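Local coordinates for DUF1285 domain-containing protein (Shewanella baltica, PDB 2RA9) that is of unknown function but, as a DUF1285 family member with repeated structural motifs, may take part in signal transduction, at residues A[26-31]-A[71-76]; A[77-82]-A[97-102]. One frame throughout, in Å; residues are numbered along the deposited sequence.

Contact 1 (A[26-31]-A[71-76]); sequences LFDINA and RVQVED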
loop_
_atom_site.group_PDB
_atom_site.type_symbol
_atom_site.label_atom_id
_atom_site.label_comp_id
_atom_site.label_asym_id
_atom_site.label_seq_id
_atom_site.Cartn_x
_atom_site.Cartn_y
_atom_site.Cartn_z
ATOM N N LEU A 26 16.347 -5.446 -7.570
ATOM C CA LEU A 26 17.134 -5.686 -6.345
ATOM C C LEU A 26 16.321 -5.583 -5.073
ATOM O O LEU A 26 16.721 -6.099 -4.021
ATOM C CB LEU A 26 18.327 -4.707 -6.260
ATOM C CG LEU A 26 19.290 -4.761 -7.468
ATOM C CD1 LEU A 26 20.507 -3.850 -7.261
ATOM C CD2 LEU A 26 19.686 -6.198 -7.772
ATOM N N PHE A 27 15.175 -4.887 -5.175
ATOM C CA PHE A 27 14.248 -4.718 -4.062
ATOM C C PHE A 27 13.059 -5.624 -4.318
ATOM O O PHE A 27 12.547 -5.711 -5.446
ATOM C CB PHE A 27 13.745 -3.268 -3.988
ATOM C CG PHE A 27 14.806 -2.265 -3.593
ATOM C CD1 PHE A 27 15.649 -1.707 -4.536
ATOM C CD2 PHE A 27 14.938 -1.855 -2.282
ATOM C CE1 PHE A 27 16.644 -0.804 -4.170
ATOM C CE2 PHE A 27 15.912 -0.934 -1.894
ATOM C CZ PHE A 27 16.760 -0.394 -2.826
ATOM N N ASP A 28 12.610 -6.284 -3.244
ATOM C CA ASP A 28 11.489 -7.210 -3.297
ATOM C C ASP A 28 10.530 -6.893 -2.151
ATOM O O ASP A 28 10.993 -6.660 -1.031
ATOM C CB ASP A 28 11.978 -8.668 -3.155
ATOM C CG ASP A 28 12.775 -9.164 -4.357
ATOM O OD1 ASP A 28 12.170 -9.347 -5.425
ATOM O OD2 ASP A 28 13.999 -9.349 -4.260
ATOM N N ILE A 29 9.214 -6.902 -2.420
ATOM C CA ILE A 29 8.177 -6.772 -1.414
ATOM C C ILE A 29 7.339 -8.037 -1.460
ATOM O O ILE A 29 6.786 -8.390 -2.496
ATOM C CB ILE A 29 7.287 -5.541 -1.628
ATOM C CG1 ILE A 29 8.139 -4.292 -1.785
ATOM C CG2 ILE A 29 6.319 -5.366 -0.455
ATOM C CD1 ILE A 29 7.364 -3.024 -2.057
ATOM N N ASN A 30 7.292 -8.763 -0.353
ATOM C CA ASN A 30 6.510 -10.018 -0.320
ATOM C C ASN A 30 5.043 -9.747 -0.053
ATOM O O ASN A 30 4.618 -8.587 0.098
ATOM C CB ASN A 30 7.109 -11.048 0.651
ATOM C CG ASN A 30 6.933 -10.708 2.111
ATOM O OD1 ASN A 30 6.127 -9.855 2.505
ATOM N ND2 ASN A 30 7.697 -11.425 2.941
ATOM N N ALA A 31 4.247 -10.819 -0.065
ATOM C CA ALA A 31 2.796 -10.699 -0.018
ATOM C C ALA A 31 2.322 -10.064 1.285
ATOM O O ALA A 31 1.236 -9.450 1.325
ATOM C CB ALA A 31 2.156 -12.069 -0.241
ATOM N N ARG A 71 14.029 -0.817 -10.414
ATOM C CA ARG A 71 12.856 -1.656 -10.323
ATOM C C ARG A 71 12.693 -2.281 -8.935
ATOM O O ARG A 71 13.659 -2.525 -8.213
ATOM C CB ARG A 71 12.909 -2.767 -11.352
ATOM C CG ARG A 71 12.890 -2.280 -12.778
ATOM C CD ARG A 71 12.873 -3.463 -13.723
ATOM N NE ARG A 71 12.718 -3.099 -15.139
ATOM C CZ ARG A 71 11.563 -2.900 -15.773
ATOM N NH1 ARG A 71 10.386 -3.007 -15.160
ATOM N NH2 ARG A 71 11.581 -2.593 -17.064
ATOM N N VAL A 72 11.433 -2.506 -8.590
ATOM C CA VAL A 72 11.038 -3.235 -7.376
ATOM C C VAL A 72 10.102 -4.348 -7.800
ATOM O O VAL A 72 9.167 -4.125 -8.575
ATOM C CB VAL A 72 10.304 -2.309 -6.396
ATOM C CG1 VAL A 72 9.888 -3.047 -5.092
ATOM C CG2 VAL A 72 11.160 -1.065 -6.083
ATOM N N GLN A 73 10.345 -5.569 -7.299
ATOM C CA GLN A 73 9.414 -6.699 -7.535
ATOM C C GLN A 73 8.414 -6.745 -6.380
ATOM O O GLN A 73 8.808 -6.638 -5.219
ATOM C CB GLN A 73 10.175 -8.030 -7.629
ATOM C CG GLN A 73 9.310 -9.185 -8.115
ATOM C CD GLN A 73 8.869 -9.007 -9.609
ATOM O OE1 GLN A 73 9.353 -8.110 -10.334
ATOM N NE2 GLN A 73 7.965 -9.875 -10.061
ATOM N N VAL A 74 7.137 -6.892 -6.702
ATOM C CA VAL A 74 6.059 -6.838 -5.722
ATOM C C VAL A 74 5.210 -8.106 -5.906
ATOM O O VAL A 74 4.691 -8.368 -6.985
ATOM C CB VAL A 74 5.213 -5.538 -5.920
ATOM C CG1 VAL A 74 4.020 -5.530 -4.983
ATOM C CG2 VAL A 74 6.049 -4.304 -5.707
ATOM N N GLU A 75 5.105 -8.920 -4.865
ATOM C CA GLU A 75 4.390 -10.182 -4.950
ATOM C C GLU A 75 2.892 -9.995 -5.102
ATOM O O GLU A 75 2.261 -10.710 -5.884
ATOM C CB GLU A 75 4.669 -11.048 -3.705
ATOM C CG GLU A 75 3.938 -12.417 -3.740
ATOM C CD GLU A 75 4.267 -13.357 -2.585
ATOM O OE1 GLU A 75 5.133 -13.074 -1.710
ATOM O OE2 GLU A 75 3.625 -14.434 -2.563
ATOM N N ASP A 76 2.330 -9.055 -4.342
ATOM C CA ASP A 76 0.888 -8.851 -4.256
ATOM C C ASP A 76 0.638 -7.342 -4.335
ATOM O O ASP A 76 0.657 -6.802 -5.431
ATOM C CB ASP A 76 0.342 -9.505 -2.981
ATOM C CG ASP A 76 -1.154 -9.546 -2.929
ATOM O OD1 ASP A 76 -1.840 -8.953 -3.806
ATOM O OD2 ASP A 76 -1.648 -10.200 -1.981
HETATM O O HOH W 1 16.236 -2.848 -8.513
HETATM O O HOH W 2 3.594 -7.606 -2.236
#
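The carboxylate of Glu75 lies against Ala31, whose CB packs 3.4 Å from Glu75 CD. Ala31 N donates to Glu75 OE1 at 2.9 Å, coming from above the carboxylate plane, 59° out of it. The side chain reaches this far because CG is anti to the backbone N (chi1 -180°) and the chain stays extended beyond it. The side chains of Asp28 and Gln73 pass across each other, and Asp28 OD1 rests on Gln73 CB at 3.3 Å. Their carboxylate and amide planes are turned 67° apart and do not touch. The Phe27 ring has Arg71 O at its edge, near its plane. Outside the pair it stacks with Tyr37 and meets Phe50 edge-to-face.

Strands 27-29 and 69-74 run parallel. Gln73 straddles Asp28: its N donates to Phe27 O, and its O accepts from Ile29 N at 2.8 Å. Ile29 O then takes Glu75 N at 3.0 Å. Phe27, Ile29, Val72 and Val74 share the apolar face, with Ile29 CG1 3.9 Å from Val72 CG1. One water joins Leu26 N to Arg71 O at the start, and another joins Asn30 O to Asp76 N at the end. Asp76 turns to Lys129 and Tyr119.

The pair lies at the middle of a six-stranded mixed sheet, flanked by strands 35-37 and 60-64. Its chemistry is two-sided: apolar groups fill one face, while Asp28 and Gln73 occupy the other. Beyond the strands, Glu75 OE1 takes the Ala31 N-H in a bent bond, and a water bridges the backbones at each end of the pair.

Contact 2 (A[77-82]-A[97-102]); sequences APLLIV and TSIGTL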
loop_
_atom_site.group_PDB
_atom_site.type_symbol
_atom_site.label_atom_id
_atom_site.label_comp_id
_atom_site.label_asym_id
_atom_site.label_seq_id
_atom_site.Cartn_x
_atom_site.Cartn_y
_atom_site.Cartn_z
ATOM N N ALA A 77 0.489 -6.657 -3.197
ATOM C CA ALA A 77 0.396 -5.206 -3.155
ATOM C C ALA A 77 1.661 -4.632 -2.493
ATOM O O ALA A 77 2.316 -5.285 -1.658
ATOM C CB ALA A 77 -0.790 -4.779 -2.346
ATOM N N PRO A 78 2.031 -3.421 -2.863
ATOM C CA PRO A 78 3.279 -2.866 -2.318
ATOM C C PRO A 78 3.206 -2.525 -0.825
ATOM O O PRO A 78 4.239 -2.422 -0.160
ATOM C CB PRO A 78 3.464 -1.571 -3.143
ATOM C CG PRO A 78 2.116 -1.237 -3.650
ATOM C CD PRO A 78 1.470 -2.552 -3.908
ATOM N N LEU A 79 1.979 -2.334 -0.321
ATOM C CA LEU A 79 1.758 -1.880 1.031
ATOM C C LEU A 79 0.644 -2.713 1.657
ATOM O O LEU A 79 -0.309 -3.077 0.984
ATOM C CB LEU A 79 1.366 -0.414 1.022
ATOM C CG LEU A 79 2.492 0.556 0.627
ATOM C CD1 LEU A 79 1.981 1.881 0.265
ATOM C CD2 LEU A 79 3.566 0.637 1.726
ATOM N N LEU A 80 0.793 -3.028 2.947
ATOM C CA LEU A 80 -0.224 -3.725 3.716
ATOM C C LEU A 80 -0.826 -2.722 4.724
ATOM O O LEU A 80 -0.139 -2.235 5.640
ATOM C CB LEU A 80 0.415 -4.884 4.488
ATOM C CG LEU A 80 -0.609 -5.796 5.198
ATOM C CD1 LEU A 80 -1.253 -6.729 4.207
ATOM C CD2 LEU A 80 0.045 -6.548 6.350
ATOM N N ILE A 81 -2.107 -2.459 4.564
ATOM C CA ILE A 81 -2.846 -1.566 5.434
ATOM C C ILE A 81 -3.200 -2.278 6.741
ATOM O O ILE A 81 -3.820 -3.331 6.744
ATOM C CB ILE A 81 -4.099 -1.043 4.753
ATOM C CG1 ILE A 81 -3.710 -0.084 3.610
ATOM C CG2 ILE A 81 -5.027 -0.343 5.794
ATOM C CD1 ILE A 81 -4.831 0.308 2.630
ATOM N N VAL A 82 -2.823 -1.699 7.870
ATOM C CA VAL A 82 -3.036 -2.340 9.175
ATOM C C VAL A 82 -3.969 -1.511 10.077
ATOM O O VAL A 82 -4.452 -2.024 11.091
ATOM C CB VAL A 82 -1.722 -2.663 9.867
ATOM C CG1 VAL A 82 -0.915 -3.618 9.018
ATOM C CG2 VAL A 82 -0.865 -1.402 10.254
ATOM N N THR A 97 0.147 1.755 7.358
ATOM C CA THR A 97 0.609 0.498 6.809
ATOM C C THR A 97 1.586 -0.213 7.763
ATOM O O THR A 97 2.094 0.361 8.742
ATOM C CB THR A 97 1.302 0.706 5.460
ATOM O OG1 THR A 97 2.527 1.393 5.677
ATOM C CG2 THR A 97 0.422 1.485 4.507
ATOM N N SER A 98 1.942 -1.444 7.436
ATOM C CA SER A 98 2.816 -2.241 8.296
ATOM C C SER A 98 4.232 -1.711 8.397
ATOM O O SER A 98 4.934 -2.031 9.341
ATOM C CB SER A 98 2.879 -3.667 7.801
ATOM O OG SER A 98 3.492 -3.755 6.518
ATOM N N ILE A 99 4.662 -0.921 7.413
ATOM C CA ILE A 99 5.981 -0.258 7.442
ATOM C C ILE A 99 5.920 1.194 7.992
ATOM O O ILE A 99 6.916 1.902 8.040
ATOM C CB ILE A 99 6.669 -0.304 6.086
ATOM C CG1 ILE A 99 5.897 0.459 5.025
ATOM C CG2 ILE A 99 6.960 -1.767 5.713
ATOM C CD1 ILE A 99 6.683 0.764 3.737
ATOM N N GLY A 100 4.741 1.606 8.446
ATOM C CA GLY A 100 4.580 2.886 9.096
ATOM C C GLY A 100 4.278 4.050 8.178
ATOM O O GLY A 100 4.390 5.180 8.625
ATOM N N THR A 101 3.820 3.809 6.938
ATOM C CA THR A 101 3.434 4.918 6.071
ATOM C C THR A 101 1.999 5.314 6.356
ATOM O O THR A 101 1.200 4.481 6.796
ATOM C CB THR A 101 3.632 4.618 4.558
ATOM O OG1 THR A 101 2.870 3.486 4.145
ATOM C CG2 THR A 101 5.102 4.347 4.227
ATOM N N LEU A 102 1.697 6.598 6.135
ATOM C CA LEU A 102 0.389 7.173 6.350
ATOM C C LEU A 102 -0.131 7.768 5.049
ATOM O O LEU A 102 0.592 8.476 4.346
ATOM C CB LEU A 102 0.512 8.292 7.383
ATOM C CG LEU A 102 -0.751 9.072 7.757
ATOM C CD1 LEU A 102 -1.801 8.198 8.393
ATOM C CD2 LEU A 102 -0.365 10.283 8.674
HETATM O O HOH W 3 3.239 -2.106 4.278
#
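Leu80 O receives the N-H of Ser98 at 2.9 Å, nearly along the C=O axis, although the angle at the hydrogen is only 140°. The same oxygen lies 3.1 Å from Thr97 CA in a CA-H...O contact. Ile81 and Thr97 form a non-hydrogen-bonded antiparallel pair, and their side chains diverge. Next to it, Val82 has backbone bonding to Ser96, so strands 79-86 and 93-97 pair up to the point where the chain turns.

A water extends the polar link. It accepts from Leu80 N and donates to Ser98 OG at 2.8 Å. Ser98 OG sits between its own backbone N and carbonyl carbon (chi1 65°), on the side of Leu80.

Within 97-102, a type I turn from Thr97 to Gly100 is closed by Gly100 N to Thr97 O. Thr97 N also donates to Thr101 O. The hydroxyls of Thr97 and Thr101 are hydrogen-bonded, OG1 to OG1, at 2.6 Å. Thr101 OG1 has a further partner in His103.

The van der Waals contacts involve Leu79 and Val82. Leu79 CD2 makes an apolar contact with Ile99 CD1 at 3.7 Å, the two side chains crossing at about a right angle, and touches Thr101 OG1. Val82 CG1 covers Ser98 CB at 4.0 Å, while its CG2 lies over the Thr97 carbonyl carbon. Ile99 and Thr101 also reach helix 44-51.

One direct backbone bond and one water thus hold the turn to strand 79-86. The paired threonine hydroxyls tie the turn to itself, and Leu79 packs beside them.

How the contacts relate
The contacts follow one another along the chain, from strand 69-74 into 79-86. They belong to different six-stranded mixed sheets with the same strand order, in keeping with repeated motifs. Contact 1 pairs parallel inner strands of the first sheet, about 12 Å from the chain centre. Contact 2 joins strand 79-86, holding the place in the second sheet that 27-29 holds in the first, to the loop between 93-97 and 102-106, nearer the centre, at about 5 Å. Both are partly buried. Contact 1 has three strand bonds, one from a side chain and a water at each end; contact 2 has one direct bond, one water and a self-bonded turn. They touch at Ile29 CG2, 3.6 Å from Pro78 O.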